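Local coordinates for protein type 3 secretion system chaperone YscE (Yersinia pestis, PDB 2P58) that acts with YscG as a cytoplasmic chaperone of the type III secretion system, preventing premature polymerization of the needle protein YscF, at residues E11-R14 / S15-Q19; R45-K48 / A49-A53. All coordinates share one frame; numbering follows the deposited sequence.

Contact 1: residues E11-R14 / S15-Q19; sequences ETVR and SITMQ
Thr17 and Val13, one turn apart on helix 10-30, the first arm of an antiparallel helical hairpin, are joined by two hydrogen bonds that end on the same carbonyl oxygen. Val13 O accepts both Thr17 N and the hydroxyl Thr17 OG1, the latter at 2.8 Å, and the two donors come from opposite faces of the carbonyl plane. With Thr17 OG1 anti to its own carbonyl carbon (chi1 -64°), the hydroxyl hangs back over the preceding turn and spends its proton on the main chain. The other carbonyls of 11-14 follow the plain alpha-helical pattern: Glu11 O takes Ser15 N, Arg14 O takes Met18 N, and Thr12 O takes Ile16 N in a nearly straight bond of 2.8 Å (171° at the hydrogen). Arg14, extended from CG to NE, has a long salt bridge to Glu11, with NH1 4.0 Å from Glu11 OE2. Ile16 is the buried residue here; its side chain packs on Ile57 of helix 37-60 and on apolar side chains of both other proteins of the assembly, while Gln19 NE2 bonds to the backbone of one of them. On the exposed side, selenomethionine Met18 runs alongside Arg14 and sets its SE 4.1 Å above the centre of one guanidinium face.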
loop_
_atom_site.group_PDB
_atom_site.type_symbol
_atom_site.label_atom_id
_atom_site.label_comp_id
_atom_site.label_asym_id
_atom_site.label_seq_id
_atom_site.Cartn_x
_atom_site.Cartn_y
_atom_site.Cartn_z
ATOM N N GLU A 11 1.109 -13.721 -18.541
ATOM C CA GLU A 11 0.690 -12.710 -19.498
ATOM C C GLU A 11 0.455 -11.351 -18.892
ATOM O O GLU A 11 0.711 -10.313 -19.525
ATOM C CB GLU A 11 -0.577 -13.159 -20.222
ATOM C CG GLU A 11 -0.826 -12.376 -21.486
ATOM C CD GLU A 11 0.222 -12.644 -22.577
ATOM O OE1 GLU A 11 1.256 -13.293 -22.277
ATOM O OE2 GLU A 11 0.007 -12.193 -23.734
ATOM N N THR A 12 -0.058 -11.357 -17.665
ATOM C CA THR A 12 -0.308 -10.101 -16.980
ATOM C C THR A 12 1.037 -9.473 -16.640
ATOM O O THR A 12 1.188 -8.265 -16.731
ATOM C CB THR A 12 -1.145 -10.275 -15.679
ATOM O OG1 THR A 12 -2.322 -11.052 -15.955
ATOM C CG2 THR A 12 -1.606 -8.912 -15.180
ATOM N N VAL A 13 2.015 -10.304 -16.287
ATOM C CA VAL A 13 3.352 -9.808 -15.960
ATOM C C VAL A 13 3.969 -9.174 -17.204
ATOM O O VAL A 13 4.488 -8.055 -17.180
ATOM C CB VAL A 13 4.293 -10.952 -15.483
ATOM C CG1 VAL A 13 5.727 -10.424 -15.315
ATOM C CG2 VAL A 13 3.788 -11.524 -14.156
ATOM N N ARG A 14 3.915 -9.918 -18.299
ATOM C CA ARG A 14 4.464 -9.436 -19.545
ATOM C C ARG A 14 3.785 -8.125 -19.904
ATOM O O ARG A 14 4.449 -7.162 -20.268
ATOM C CB ARG A 14 4.237 -10.469 -20.653
ATOM C CG ARG A 14 4.763 -10.020 -22.008
ATOM C CD ARG A 14 4.799 -11.181 -23.004
ATOM N NE ARG A 14 5.241 -10.760 -24.334
ATOM C CZ ARG A 14 4.438 -10.258 -25.270
ATOM N NH1 ARG A 14 3.136 -10.114 -25.036
ATOM N NH2 ARG A 14 4.943 -9.893 -26.440
ATOM N N SER A 15 2.465 -8.081 -19.776
ATOM C CA SER A 15 1.719 -6.883 -20.118
ATOM C C SER A 15 2.066 -5.690 -19.211
ATOM O O SER A 15 2.331 -4.581 -19.702
ATOM C CB SER A 15 0.216 -7.154 -20.037
ATOM O OG SER A 15 -0.511 -5.985 -20.388
ATOM N N ILE A 16 2.054 -5.883 -17.897
ATOM C CA ILE A 16 2.378 -4.721 -17.061
ATOM C C ILE A 16 3.828 -4.297 -17.190
ATOM O O ILE A 16 4.121 -3.124 -17.029
ATOM C CB ILE A 16 2.028 -4.913 -15.564
ATOM C CG1 ILE A 16 2.914 -5.968 -14.931
ATOM C CG2 ILE A 16 0.551 -5.240 -15.425
ATOM C CD1 ILE A 16 2.610 -6.140 -13.426
ATOM N N THR A 17 4.732 -5.221 -17.499
ATOM C CA THR A 17 6.126 -4.836 -17.660
ATOM C C THR A 17 6.243 -3.974 -18.935
ATOM O O THR A 17 6.974 -2.982 -18.982
ATOM C CB THR A 17 7.019 -6.076 -17.771
ATOM O OG1 THR A 17 6.943 -6.810 -16.541
ATOM C CG2 THR A 17 8.447 -5.688 -18.032
HETATM N N MSE A 18 5.485 -4.329 -19.963
HETATM C CA MSE A 18 5.535 -3.539 -21.186
HETATM C C MSE A 18 4.938 -2.165 -20.955
HETATM O O MSE A 18 5.420 -1.181 -21.517
HETATM C CB MSE A 18 4.801 -4.256 -22.324
HETATM C CG MSE A 18 5.554 -5.459 -22.826
HETATM SE SE MSE A 18 4.746 -6.218 -24.277
HETATM C CE MSE A 18 4.063 -4.738 -25.086
ATOM N N GLN A 19 3.890 -2.092 -20.128
ATOM C CA GLN A 19 3.249 -0.808 -19.845
ATOM C C GLN A 19 4.226 0.123 -19.133
ATOM O O GLN A 19 4.337 1.302 -19.471
ATOM C CB GLN A 19 1.971 -0.993 -18.984
ATOM C CG GLN A 19 1.276 0.304 -18.618
ATOM C CD GLN A 19 -0.030 0.090 -17.855
ATOM O OE1 GLN A 19 -0.396 -1.034 -17.551
ATOM N NE2 GLN A 19 -0.729 1.178 -17.547
#

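Contact 2: residues R45-K48 / A49-A53; sequences RESK and ALESA
Arg45 begins a run of main-chain bonds on helix 37-60 in which each carbonyl of 45-48 receives the amide four residues on; Arg45 O accepts Ala49 N at 3.1 Å, and the methyl of Ala49 rests near the same oxygen. At Glu46 the backbone O takes Leu50 N, while the extended side chain lies beside that of Leu50, both pointing the same way, with carboxylate OE2 4.1 Å from Leu50 CD1. Ser47 is tied to Glu51 twice. Its O receives Glu51 N at 2.9 Å, and its hydroxyl OG, anti to the backbone N (chi1 -178°), gives a weak hydrogen bond of 3.2 Å to Glu51 OE2, so the buried hydroxyl has a carboxylate acceptor within its own helix. Lys48 O is gripped by two donors of Ser52, the amide N and the hydroxyl OG (2.8 Å), arriving from opposite faces of the carbonyl plane. The Lys48 side chain is folded at CB-CG and again at CD-CE (chi2 60°, chi4 -54°) and crosses that of Glu51 at about a right angle, its CD 3.5 Å from Glu51 OE1. Lys48 NZ and Glu51 OE1, 5.5 Å apart, are too distant for a salt bridge, though the opposite charges may still attract weakly. Within the hairpin, Ser47 and Glu51 face helix 10-30, touching Leu24, and Ser47 and Glu46 also touch Leu27; Glu46 and Ala49 each meet an aromatic side chain of the chain of another protein, and Ser52 and Ala53 pack on its apolar side chains.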
loop_
_atom_site.group_PDB
_atom_site.type_symbol
_atom_site.label_atom_id
_atom_site.label_comp_id
_atom_site.label_asym_id
_atom_site.label_seq_id
_atom_site.Cartn_x
_atom_site.Cartn_y
_atom_site.Cartn_z
ATOM N N ARG A 45 10.840 12.538 -10.521
ATOM C CA ARG A 45 10.073 11.732 -9.566
ATOM C C ARG A 45 9.370 10.600 -10.269
ATOM O O ARG A 45 9.317 9.470 -9.760
ATOM C CB ARG A 45 8.987 12.570 -8.886
ATOM C CG ARG A 45 9.061 12.546 -7.388
ATOM C CD ARG A 45 10.257 13.365 -6.964
ATOM N NE ARG A 45 9.917 14.238 -5.838
ATOM C CZ ARG A 45 10.513 15.396 -5.567
ATOM N NH1 ARG A 45 11.497 15.864 -6.336
ATOM N NH2 ARG A 45 10.120 16.096 -4.517
ATOM N N GLU A 46 8.776 10.917 -11.412
ATOM C CA GLU A 46 8.055 9.900 -12.162
ATOM C C GLU A 46 9.019 8.865 -12.684
ATOM O O GLU A 46 8.750 7.670 -12.620
ATOM C CB GLU A 46 7.246 10.491 -13.342
ATOM C CG GLU A 46 6.225 9.457 -13.800
ATOM C CD GLU A 46 5.448 9.820 -15.039
ATOM O OE1 GLU A 46 5.503 10.981 -15.470
ATOM O OE2 GLU A 46 4.773 8.905 -15.573
ATOM N N SER A 47 10.142 9.323 -13.222
ATOM C CA SER A 47 11.131 8.404 -13.759
ATOM C C SER A 47 11.617 7.414 -12.684
ATOM O O SER A 47 11.710 6.211 -12.936
ATOM C CB SER A 47 12.325 9.192 -14.336
ATOM O OG SER A 47 13.247 8.265 -14.899
ATOM N N LYS A 48 11.956 7.918 -11.500
ATOM C CA LYS A 48 12.417 7.050 -10.433
ATOM C C LYS A 48 11.323 6.064 -9.994
ATOM O O LYS A 48 11.609 4.897 -9.665
ATOM C CB LYS A 48 12.887 7.873 -9.239
ATOM C CG LYS A 48 13.753 7.044 -8.293
ATOM C CD LYS A 48 14.993 6.528 -9.057
ATOM C CE LYS A 48 15.798 5.526 -8.238
ATOM N NZ LYS A 48 16.140 6.099 -6.916
ATOM N N ALA A 49 10.076 6.519 -9.985
ATOM C CA ALA A 49 8.968 5.639 -9.597
ATOM C C ALA A 49 8.829 4.491 -10.611
ATOM O O ALA A 49 8.631 3.316 -10.259
ATOM C CB ALA A 49 7.687 6.432 -9.526
ATOM N N LEU A 50 8.954 4.832 -11.885
ATOM C CA LEU A 50 8.824 3.799 -12.914
ATOM C C LEU A 50 9.973 2.813 -12.839
ATOM O O LEU A 50 9.748 1.607 -12.937
ATOM C CB LEU A 50 8.779 4.446 -14.305
ATOM C CG LEU A 50 7.461 5.152 -14.627
ATOM C CD1 LEU A 50 7.644 6.038 -15.852
ATOM C CD2 LEU A 50 6.349 4.117 -14.850
ATOM N N GLU A 51 11.205 3.316 -12.683
ATOM C CA GLU A 51 12.369 2.446 -12.606
ATOM C C GLU A 51 12.200 1.514 -11.416
ATOM O O GLU A 51 12.515 0.334 -11.484
ATOM C CB GLU A 51 13.658 3.280 -12.442
ATOM C CG GLU A 51 14.014 4.057 -13.720
ATOM C CD GLU A 51 15.066 5.146 -13.488
ATOM O OE1 GLU A 51 15.551 5.285 -12.335
ATOM O OE2 GLU A 51 15.395 5.871 -14.467
ATOM N N SER A 52 11.707 2.073 -10.318
ATOM C CA SER A 52 11.506 1.292 -9.090
ATOM C C SER A 52 10.475 0.194 -9.263
ATOM O O SER A 52 10.615 -0.900 -8.730
ATOM C CB SER A 52 11.070 2.238 -7.966
ATOM O OG SER A 52 12.153 3.101 -7.616
ATOM N N ALA A 53 9.390 0.520 -9.945
ATOM C CA ALA A 53 8.346 -0.452 -10.185
ATOM C C ALA A 53 8.854 -1.582 -11.081
ATOM O O ALA A 53 8.604 -2.756 -10.835
ATOM C CB ALA A 53 7.125 0.247 -10.841
#

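How the contacts relate
Contact 1 comes first along the chain, near the start of helix 10-30, and contact 2 follows in the middle of helix 37-60, so each arm of the two-helix hairpin carries one. Their centres are about 16 Å apart and their nearest atoms about 6 Å, without touching. The centre of contact 1 lies about 13 Å from the centre of the chain, and the contact is largely a surface feature; that of contact 2 lies about 5 Å from it, partly buried. Residues of 15-19 touch the far end of helix 37-60, and residues of both 45-48 and 49-53 touch the second half of helix 10-30, as antiparallel arms require. Both also meet partner proteins, consistent with a small chaperone working inside the YscEFG complex.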